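Local coordinates for protein adhesin LabA (Helicobacter pylori, PDB 6GMM) that probably binds LacdiNAc-containing glycans of the gastric mucosa as a lectin-like adhesin of this bacterium, at residues T184-A188 with Q189-E193; S243-Q246 with D247-N251; E10-N13 with N14-N18; S20-N23 with A24-Q28. One frame throughout, in Å; residues are numbered along the deposited sequence.

In the fold
All four contacts are local, formed between neighbouring turns of a helix or where a strand gives way to one. Interactions 3 and 4 follow each other on the N-terminal helix 4-28, with centres about 15 Å apart. Interactions 1 and 2 belong to the larger helical body on helices 188-205 and 239-264; their centres are about 16 Å apart, and they touch where L192 O meets I249 CG2 at 3.8 Å. The two pairs are well separated: centre to centre, interaction 1 is about 48 Å from interaction 3, on opposite sides of the chain's centre, and interaction 2 is about 39 Å from both 3 and 4. These contacts do not locate the sugar-binding site.

Interaction 1: residues T184-A188 with Q189-E193; sequences TKNNA and QVLLE
The chain leaving strand 181-185 folds through an inverse gamma turn at N186 and then enters helix 188-205, which brings V190 back beside T184 and K185. Main-chain bonds close the first turn: L191 N gives to N187 O at 3.1 Å, in the carbonyl plane, and L192 N gives to A188 O at 3.0 Å.

N187 is the N-cap. Its CG sits between its own backbone N and carbonyl carbon (chi1 82°), which carries OD1 back over the helix start, where it accepts from V190 N at 2.9 Å with an almost straight N-H...O angle of 174°. Asparagine suits the place, since its short amide supplies an acceptor to a first-turn N-H. ND2 gives to T158 O, and so both ends of the amide are engaged and its rotation is fixed. V190 spreads its two methyls: CG1 meets T184 OG1 tip to tip at 3.5 Å, while CG2 lies 3.4 Å from N187 OD1. L191 CD1 rests 3.6 Å from N186 OD1, a buried oxygen with no polar partner in the model, although N186 ND2 gives to A144 O.

Around this corner, T184 pairs through its backbone with L162 of strand 161-165, A188 and L192 pack on helices 57-76 and 239-264, and L191 reaches I140 of helix 128-145.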
loop_
_atom_site.group_PDB
_atom_site.type_symbol
_atom_site.label_atom_id
_atom_site.label_comp_id
_atom_site.label_asym_id
_atom_site.label_seq_id
_atom_site.Cartn_x
_atom_site.Cartn_y
_atom_site.Cartn_z
ATOM N N THR A 184 22.242 -5.276 11.188
ATOM C CA THR A 184 20.777 -5.321 11.055
ATOM C C THR A 184 20.365 -6.142 9.819
ATOM O O THR A 184 21.214 -6.837 9.246
ATOM C CB THR A 184 20.172 -3.887 11.095
ATOM O OG1 THR A 184 18.749 -4.005 11.203
ATOM C CG2 THR A 184 20.545 -3.039 9.873
ATOM N N LYS A 185 19.057 -6.116 9.444
ATOM C CA LYS A 185 18.553 -6.848 8.278
ATOM C C LYS A 185 18.222 -5.879 7.136
ATOM O O LYS A 185 17.745 -4.755 7.374
ATOM C CB LYS A 185 17.313 -7.723 8.617
ATOM C CG LYS A 185 17.469 -8.769 9.734
ATOM C CD LYS A 185 18.357 -9.947 9.351
ATOM C CE LYS A 185 18.527 -10.918 10.492
ATOM N NZ LYS A 185 19.670 -11.846 10.254
ATOM N N ASN A 186 18.500 -6.312 5.895
ATOM C CA ASN A 186 18.152 -5.578 4.688
ATOM C C ASN A 186 16.783 -6.131 4.364
ATOM O O ASN A 186 16.645 -7.106 3.606
ATOM C CB ASN A 186 19.117 -5.837 3.517
ATOM C CG ASN A 186 18.856 -4.919 2.335
ATOM O OD1 ASN A 186 17.825 -4.238 2.270
ATOM N ND2 ASN A 186 19.796 -4.840 1.382
ATOM N N ASN A 187 15.769 -5.580 5.038
ATOM C CA ASN A 187 14.394 -6.019 4.853
ATOM C C ASN A 187 13.514 -4.810 4.989
ATOM O O ASN A 187 13.934 -3.830 5.613
ATOM C CB ASN A 187 14.035 -7.175 5.790
ATOM C CG ASN A 187 13.646 -6.834 7.214
ATOM O OD1 ASN A 187 13.043 -5.798 7.517
ATOM N ND2 ASN A 187 13.864 -7.779 8.108
ATOM N N ALA A 188 12.333 -4.848 4.373
ATOM C CA ALA A 188 11.389 -3.735 4.322
ATOM C C ALA A 188 10.883 -3.248 5.673
ATOM O O ALA A 188 10.564 -2.069 5.784
ATOM C CB ALA A 188 10.228 -4.089 3.423
ATOM N N GLN A 189 10.805 -4.120 6.695
ATOM C CA GLN A 189 10.333 -3.713 8.025
ATOM C C GLN A 189 11.326 -2.738 8.652
ATOM O O GLN A 189 10.938 -1.661 9.128
ATOM C CB GLN A 189 10.171 -4.938 8.930
ATOM C CG GLN A 189 8.957 -4.885 9.826
ATOM C CD GLN A 189 8.842 -6.132 10.664
ATOM O OE1 GLN A 189 9.114 -7.256 10.220
ATOM N NE2 GLN A 189 8.419 -5.958 11.897
ATOM N N VAL A 190 12.615 -3.120 8.632
ATOM C CA VAL A 190 13.749 -2.329 9.153
ATOM C C VAL A 190 13.843 -0.996 8.398
ATOM O O VAL A 190 13.880 0.058 9.029
ATOM C CB VAL A 190 15.062 -3.151 9.055
ATOM C CG1 VAL A 190 16.295 -2.310 9.368
ATOM C CG2 VAL A 190 15.001 -4.375 9.963
ATOM N N LEU A 191 13.877 -1.050 7.056
ATOM C CA LEU A 191 13.997 0.133 6.195
ATOM C C LEU A 191 12.870 1.128 6.374
ATOM O O LEU A 191 13.142 2.320 6.494
ATOM C CB LEU A 191 14.170 -0.264 4.729
ATOM C CG LEU A 191 15.403 -1.135 4.482
ATOM C CD1 LEU A 191 15.474 -1.592 3.065
ATOM C CD2 LEU A 191 16.681 -0.432 4.939
ATOM N N LEU A 192 11.625 0.658 6.469
ATOM C CA LEU A 192 10.491 1.552 6.709
ATOM C C LEU A 192 10.571 2.226 8.078
ATOM O O LEU A 192 10.119 3.366 8.220
ATOM C CB LEU A 192 9.151 0.827 6.519
ATOM C CG LEU A 192 8.786 0.579 5.059
ATOM C CD1 LEU A 192 7.700 -0.410 4.967
ATOM C CD2 LEU A 192 8.395 1.893 4.324
ATOM N N GLU A 193 11.182 1.544 9.068
ATOM C CA GLU A 193 11.394 2.110 10.393
ATOM C C GLU A 193 12.435 3.244 10.283
ATOM O O GLU A 193 12.239 4.329 10.861
ATOM C CB GLU A 193 11.830 1.027 11.403
ATOM C CG GLU A 193 12.264 1.576 12.765
ATOM C CD GLU A 193 11.259 2.449 13.505
ATOM O OE1 GLU A 193 10.061 2.081 13.548
ATOM O OE2 GLU A 193 11.673 3.498 14.052
#

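Interaction 2: residues S243-Q246 with D247-N251; sequences SAIQ and DMIKN
I249 settles back on the preceding turn, over I245 and Q246. From its CB, 3.5 Å from Q246 O, the chain runs to CG1, which lies 3.4 Å from I245 O. CG1 is anti to the carbonyl carbon (chi1 -73°), and this turns the longer branch back toward the start of the helix. At the tip, CD1 has I245 CG2 at 3.9 Å and Q246 NE2 also at 3.9 Å. It therefore touches a methyl and an amide nitrogen at once. Q246 can offer that nitrogen because its chain bends at chi2 (-81°) and runs alongside I249, pointing the same way, while its OE1 makes a weak hydrogen bond to T200 OG1.

The setting is an ordinary alpha-helical turn of helix 239-264, in which D247, M248, I249 and K250 each give their N-H to the carbonyl four residues earlier. I249 N, for example, bonds to I245 O at 3.0 Å. Isoleucines spaced four apart stay on one face of such a helix, and here that face packs against I199 of helix 188-205.

S243 and D247 form a polar patch. D247 folds its carboxylate back over the S243 carbonyl, with CG 3.5 Å from S243 O, and OD2 forms a salt bridge with R313, which also makes a weak hydrogen bond with S243 OG. M248 lies on a buried side, its CG 3.2 Å from A244 O; its flexible thioether chain then bends at chi3 and touches L64 and A68 of helix 57-76 and F311 of helix 287-311.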
loop_
_atom_site.group_PDB
_atom_site.type_symbol
_atom_site.label_atom_id
_atom_site.label_comp_id
_atom_site.label_asym_id
_atom_site.label_seq_id
_atom_site.Cartn_x
_atom_site.Cartn_y
_atom_site.Cartn_z
ATOM N N SER A 243 3.599 15.252 6.019
ATOM C CA SER A 243 2.359 14.513 6.205
ATOM C C SER A 243 2.193 13.400 5.154
ATOM O O SER A 243 1.979 12.238 5.533
ATOM C CB SER A 243 1.151 15.445 6.241
ATOM O OG SER A 243 -0.032 14.717 6.538
ATOM N N ALA A 244 2.383 13.751 3.852
ATOM C CA ALA A 244 2.269 12.808 2.736
ATOM C C ALA A 244 3.248 11.665 2.900
ATOM O O ALA A 244 2.894 10.526 2.643
ATOM C CB ALA A 244 2.538 13.520 1.425
ATOM N N ILE A 245 4.457 11.955 3.364
ATOM C CA ILE A 245 5.475 10.919 3.486
ATOM C C ILE A 245 5.182 9.989 4.652
ATOM O O ILE A 245 5.376 8.780 4.519
ATOM C CB ILE A 245 6.911 11.514 3.512
ATOM C CG1 ILE A 245 7.202 12.301 2.190
ATOM C CG2 ILE A 245 7.930 10.385 3.729
ATOM C CD1 ILE A 245 8.585 13.106 2.159
ATOM N N GLN A 246 4.705 10.542 5.780
ATOM C CA GLN A 246 4.337 9.750 6.965
ATOM C C GLN A 246 3.284 8.724 6.638
ATOM O O GLN A 246 3.431 7.563 7.033
ATOM C CB GLN A 246 3.854 10.650 8.114
ATOM C CG GLN A 246 5.003 11.478 8.734
ATOM C CD GLN A 246 5.845 10.717 9.736
ATOM O OE1 GLN A 246 5.964 11.147 10.896
ATOM N NE2 GLN A 246 6.536 9.625 9.299
ATOM N N ASP A 247 2.252 9.126 5.864
ATOM C CA ASP A 247 1.155 8.241 5.445
ATOM C C ASP A 247 1.683 7.190 4.437
ATOM O O ASP A 247 1.262 6.033 4.473
ATOM C CB ASP A 247 0.063 9.091 4.809
ATOM C CG ASP A 247 -0.732 9.961 5.772
ATOM O OD1 ASP A 247 -0.906 9.551 6.954
ATOM O OD2 ASP A 247 -1.298 10.981 5.314
ATOM N N MET A 248 2.634 7.591 3.554
ATOM C CA MET A 248 3.268 6.696 2.583
ATOM C C MET A 248 3.961 5.547 3.344
ATOM O O MET A 248 3.782 4.384 3.010
ATOM C CB MET A 248 4.311 7.463 1.771
ATOM C CG MET A 248 3.745 8.189 0.582
ATOM S SD MET A 248 5.016 9.142 -0.272
ATOM C CE MET A 248 5.836 7.858 -1.105
ATOM N N ILE A 249 4.696 5.886 4.406
ATOM C CA ILE A 249 5.399 4.929 5.268
ATOM C C ILE A 249 4.373 4.005 5.976
ATOM O O ILE A 249 4.570 2.783 6.020
ATOM C CB ILE A 249 6.268 5.736 6.282
ATOM C CG1 ILE A 249 7.496 6.359 5.581
ATOM C CG2 ILE A 249 6.669 4.888 7.517
ATOM C CD1 ILE A 249 8.177 7.582 6.367
ATOM N N LYS A 250 3.293 4.615 6.533
ATOM C CA LYS A 250 2.265 3.907 7.275
ATOM C C LYS A 250 1.561 2.868 6.382
ATOM O O LYS A 250 1.493 1.689 6.744
ATOM C CB LYS A 250 1.310 4.903 7.968
ATOM C CG LYS A 250 -0.054 4.314 8.337
ATOM C CD LYS A 250 -0.891 5.262 9.199
ATOM C CE LYS A 250 -2.251 4.682 9.545
ATOM N NZ LYS A 250 -2.867 5.354 10.726
ATOM N N ASN A 251 1.142 3.288 5.184
ATOM C CA ASN A 251 0.496 2.424 4.197
ATOM C C ASN A 251 1.434 1.326 3.660
ATOM O O ASN A 251 1.058 0.165 3.685
ATOM C CB ASN A 251 -0.133 3.257 3.078
ATOM C CG ASN A 251 -1.445 3.914 3.475
ATOM O OD1 ASN A 251 -2.376 3.262 3.935
ATOM N ND2 ASN A 251 -1.569 5.220 3.285
#

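Interaction 3: residues E10-N13 with N14-N18; sequences ERLN and NLLTN
N14 and N13 have the most surface buried here; N14 meets E10 on the preceding turn, and N13 meets T17 on the next. The N14 amide lies beyond the E10 carbonyl oxygen, with CG 3.3 Å from E10 O. N14 ND2 comes to 3.0 Å from E10 O, but the angle is too poor for a hydrogen bond. E10 OE2 is 3.6 Å from both N14 ND2 and N14 OD1 and so favours neither end of the amide, the two planes being turned 54° apart. N14 N makes the bond to E10 O, at 3.1 Å, and E10 OE1 instead pairs with S449 OG.

N13 O is gripped twice, by T17 N at 3.0 Å and by T17 OG1 at 3.2 Å, the hydroxyl arriving 36° out of the carbonyl plane. Threonine can do this within a helix because its OG1 stands beside the backbone N (chi1 -68°), within range of the preceding turn. L12, third in buried surface, has its CG 4.3 Å from L16 CD1.

N13 and L16 face H442 of helix 439-452, and L12 and L15 pack on I402 of helix 388-408, while N14 stays on the open side of helix 4-28.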
loop_
_atom_site.group_PDB
_atom_site.type_symbol
_atom_site.label_atom_id
_atom_site.label_comp_id
_atom_site.label_asym_id
_atom_site.label_seq_id
_atom_site.Cartn_x
_atom_site.Cartn_y
_atom_site.Cartn_z
ATOM N N GLU A 10 -36.462 -0.701 -4.885
ATOM C CA GLU A 10 -35.045 -0.651 -4.518
ATOM C C GLU A 10 -34.717 -1.795 -3.536
ATOM O O GLU A 10 -33.651 -2.406 -3.641
ATOM C CB GLU A 10 -34.657 0.741 -3.967
ATOM C CG GLU A 10 -33.154 1.022 -3.883
ATOM C CD GLU A 10 -32.320 0.921 -5.155
ATOM O OE1 GLU A 10 -32.701 1.549 -6.171
ATOM O OE2 GLU A 10 -31.256 0.256 -5.118
ATOM N N ARG A 11 -35.682 -2.130 -2.658
ATOM C CA ARG A 11 -35.612 -3.209 -1.668
ATOM C C ARG A 11 -35.538 -4.561 -2.380
ATOM O O ARG A 11 -34.703 -5.390 -2.030
ATOM C CB ARG A 11 -36.874 -3.178 -0.790
ATOM C CG ARG A 11 -36.659 -3.556 0.670
ATOM C CD ARG A 11 -37.344 -2.564 1.608
ATOM N NE ARG A 11 -38.780 -2.427 1.340
ATOM C CZ ARG A 11 -39.492 -1.330 1.590
ATOM N NH1 ARG A 11 -38.909 -0.257 2.117
ATOM N NH2 ARG A 11 -40.789 -1.294 1.310
ATOM N N LEU A 12 -36.428 -4.779 -3.380
ATOM C CA LEU A 12 -36.462 -6.010 -4.153
ATOM C C LEU A 12 -35.204 -6.139 -4.989
ATOM O O LEU A 12 -34.583 -7.204 -4.968
ATOM C CB LEU A 12 -37.728 -6.087 -5.020
ATOM C CG LEU A 12 -37.881 -7.294 -5.955
ATOM C CD1 LEU A 12 -38.072 -8.595 -5.185
ATOM C CD2 LEU A 12 -39.042 -7.083 -6.911
ATOM N N ASN A 13 -34.790 -5.037 -5.660
ATOM C CA ASN A 13 -33.589 -5.009 -6.499
ATOM C C ASN A 13 -32.338 -5.422 -5.746
ATOM O O ASN A 13 -31.560 -6.223 -6.270
ATOM C CB ASN A 13 -33.397 -3.662 -7.202
ATOM C CG ASN A 13 -32.226 -3.645 -8.163
ATOM O OD1 ASN A 13 -32.002 -4.575 -8.955
ATOM N ND2 ASN A 13 -31.436 -2.593 -8.097
ATOM N N ASN A 14 -32.168 -4.934 -4.512
ATOM C CA ASN A 14 -30.988 -5.292 -3.730
ATOM C C ASN A 14 -31.020 -6.757 -3.288
ATOM O O ASN A 14 -29.967 -7.397 -3.262
ATOM C CB ASN A 14 -30.738 -4.315 -2.568
ATOM C CG ASN A 14 -30.403 -2.910 -3.024
ATOM O OD1 ASN A 14 -29.614 -2.676 -3.967
ATOM N ND2 ASN A 14 -30.981 -1.939 -2.339
ATOM N N LEU A 15 -32.220 -7.309 -3.058
ATOM C CA LEU A 15 -32.395 -8.723 -2.726
ATOM C C LEU A 15 -32.023 -9.576 -3.960
ATOM O O LEU A 15 -31.433 -10.643 -3.814
ATOM C CB LEU A 15 -33.855 -9.015 -2.319
ATOM C CG LEU A 15 -34.306 -8.604 -0.907
ATOM C CD1 LEU A 15 -35.836 -8.588 -0.819
ATOM C CD2 LEU A 15 -33.766 -9.561 0.146
ATOM N N LEU A 16 -32.371 -9.091 -5.165
ATOM C CA LEU A 16 -32.083 -9.779 -6.423
ATOM C C LEU A 16 -30.580 -9.849 -6.678
ATOM O O LEU A 16 -30.067 -10.917 -7.006
ATOM C CB LEU A 16 -32.816 -9.120 -7.590
ATOM C CG LEU A 16 -34.332 -9.390 -7.664
ATOM C CD1 LEU A 16 -34.963 -8.616 -8.808
ATOM C CD2 LEU A 16 -34.632 -10.876 -7.793
ATOM N N THR A 17 -29.883 -8.721 -6.460
ATOM C CA THR A 17 -28.425 -8.570 -6.568
ATOM C C THR A 17 -27.743 -9.531 -5.591
ATOM O O THR A 17 -26.914 -10.350 -6.006
ATOM C CB THR A 17 -28.088 -7.101 -6.346
ATOM O OG1 THR A 17 -28.600 -6.386 -7.468
ATOM C CG2 THR A 17 -26.560 -6.827 -6.202
ATOM N N ASN A 18 -28.170 -9.502 -4.323
ATOM C CA ASN A 18 -27.618 -10.380 -3.285
ATOM C C ASN A 18 -27.854 -11.845 -3.606
ATOM O O ASN A 18 -26.949 -12.658 -3.444
ATOM C CB ASN A 18 -28.172 -10.014 -1.898
ATOM C CG ASN A 18 -27.582 -8.746 -1.303
ATOM O OD1 ASN A 18 -26.658 -8.132 -1.844
ATOM N ND2 ASN A 18 -28.118 -8.316 -0.172
#

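Interaction 4: residues S20-N23 with A24-Q28; sequences SVLN and ALIRQ
The N23 amide and the R27 guanidinium stand almost at right angles, their planes 89° apart. R27 CD stands to one side of the amide plane, off the end of the amide and 3.6 Å from N23 ND2. The guanidinium comes nearest through NH2, 3.0 Å from N23 ND2 and close to the amide plane, while ND2 lies oblique to the guanidinium. Both atoms are donors, and this approach is no hydrogen bond; ND2 has a weak one to Y435 O instead. N23 reaches toward the next turn because its CG is anti to the backbone N (chi1 -167°), and the R27 chain, bent at chi2 and chi3, folds back to meet it.

Beneath this polar pair runs the regular backbone of helix 4-28 close to its end. A24, L25, I26 and R27 each bond to the carbonyl four residues before, R27 N reaching N23 O at 3.0 Å.

On the other flanks the side chains are aliphatic. I26 CG1 sits tightly on L22 O at 3.1 Å and 4.2 Å from L22 CD1, and V21 CG1 approaches L25 CD1 at 4.3 Å. Leucine and beta-branched isoleucine suit L22, L25 and I26, which face other helices: L22 and I26 helix 388-408, L25 and I26 T384 of helix 369-386. A24, whose methyl adds little bulk, lies on the exposed side.

Chemically, then, the turn is held by main-chain bonds and by hydrocarbon contact. The closeness of two donors in N23 and R27 is expected to be somewhat unfavourable; water round the exposed R27 may ease it, while the weak bond to Y435 O gives N23 ND2 an acceptor.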
loop_
_atom_site.group_PDB
_atom_site.type_symbol
_atom_site.label_atom_id
_atom_site.label_comp_id
_atom_site.label_asym_id
_atom_site.label_seq_id
_atom_site.Cartn_x
_atom_site.Cartn_y
_atom_site.Cartn_z
ATOM N N SER A 20 -28.510 -13.217 -6.755
ATOM C CA SER A 20 -27.775 -13.512 -7.986
ATOM C C SER A 20 -26.306 -13.846 -7.738
ATOM O O SER A 20 -25.807 -14.837 -8.294
ATOM C CB SER A 20 -27.882 -12.342 -8.955
ATOM O OG SER A 20 -27.124 -12.604 -10.122
ATOM N N VAL A 21 -25.629 -13.005 -6.901
ATOM C CA VAL A 21 -24.231 -13.091 -6.512
ATOM C C VAL A 21 -23.974 -14.333 -5.637
ATOM O O VAL A 21 -23.024 -15.084 -5.902
ATOM C CB VAL A 21 -23.794 -11.758 -5.833
ATOM C CG1 VAL A 21 -22.559 -11.920 -4.943
ATOM C CG2 VAL A 21 -23.588 -10.655 -6.869
ATOM N N LEU A 22 -24.833 -14.558 -4.616
ATOM C CA LEU A 22 -24.706 -15.707 -3.731
ATOM C C LEU A 22 -24.958 -16.999 -4.530
ATOM O O LEU A 22 -24.313 -18.023 -4.290
ATOM C CB LEU A 22 -25.678 -15.548 -2.557
ATOM C CG LEU A 22 -25.663 -16.577 -1.436
ATOM C CD1 LEU A 22 -24.271 -16.809 -0.910
ATOM C CD2 LEU A 22 -26.553 -16.130 -0.308
ATOM N N ASN A 23 -25.818 -16.915 -5.540
ATOM C CA ASN A 23 -26.098 -18.061 -6.378
ATOM C C ASN A 23 -24.884 -18.440 -7.220
ATOM O O ASN A 23 -24.454 -19.591 -7.156
ATOM C CB ASN A 23 -27.326 -17.840 -7.247
ATOM C CG ASN A 23 -27.799 -19.125 -7.863
ATOM O OD1 ASN A 23 -27.853 -20.174 -7.210
ATOM N ND2 ASN A 23 -28.054 -19.088 -9.154
ATOM N N ALA A 24 -24.289 -17.465 -7.948
ATOM C CA ALA A 24 -23.115 -17.715 -8.784
ATOM C C ALA A 24 -21.967 -18.290 -7.960
ATOM O O ALA A 24 -21.245 -19.152 -8.451
ATOM C CB ALA A 24 -22.681 -16.438 -9.493
ATOM N N LEU A 25 -21.841 -17.857 -6.687
ATOM C CA LEU A 25 -20.812 -18.348 -5.775
ATOM C C LEU A 25 -21.049 -19.778 -5.319
ATOM O O LEU A 25 -20.094 -20.551 -5.259
ATOM C CB LEU A 25 -20.602 -17.412 -4.565
ATOM C CG LEU A 25 -19.909 -16.088 -4.852
ATOM C CD1 LEU A 25 -20.057 -15.123 -3.689
ATOM C CD2 LEU A 25 -18.468 -16.292 -5.258
ATOM N N ILE A 26 -22.321 -20.141 -5.039
ATOM C CA ILE A 26 -22.699 -21.476 -4.580
ATOM C C ILE A 26 -22.474 -22.495 -5.689
ATOM O O ILE A 26 -21.982 -23.599 -5.421
ATOM C CB ILE A 26 -24.125 -21.497 -3.983
ATOM C CG1 ILE A 26 -24.213 -20.673 -2.678
ATOM C CG2 ILE A 26 -24.621 -22.939 -3.741
ATOM C CD1 ILE A 26 -23.730 -21.404 -1.353
ATOM N N ARG A 27 -22.766 -22.079 -6.939
ATOM C CA ARG A 27 -22.553 -22.868 -8.143
ATOM C C ARG A 27 -21.046 -23.069 -8.290
ATOM O O ARG A 27 -20.602 -24.216 -8.359
ATOM C CB ARG A 27 -23.184 -22.180 -9.378
ATOM C CG ARG A 27 -24.677 -22.531 -9.589
ATOM C CD ARG A 27 -25.505 -21.371 -10.145
ATOM N NE ARG A 27 -25.828 -21.535 -11.567
ATOM C CZ ARG A 27 -27.047 -21.412 -12.098
ATOM N NH1 ARG A 27 -27.229 -21.582 -13.401
ATOM N NH2 ARG A 27 -28.090 -21.119 -11.331
ATOM N N GLN A 28 -20.256 -21.962 -8.208
ATOM C CA GLN A 28 -18.795 -21.984 -8.297
ATOM C C GLN A 28 -18.165 -22.908 -7.233
ATOM O O GLN A 28 -17.247 -23.663 -7.558
ATOM C CB GLN A 28 -18.244 -20.572 -8.156
ATOM C CG GLN A 28 -17.429 -20.089 -9.343
ATOM C CD GLN A 28 -16.798 -18.732 -9.077
ATOM O OE1 GLN A 28 -17.391 -17.835 -8.452
ATOM N NE2 GLN A 28 -15.578 -18.542 -9.565
#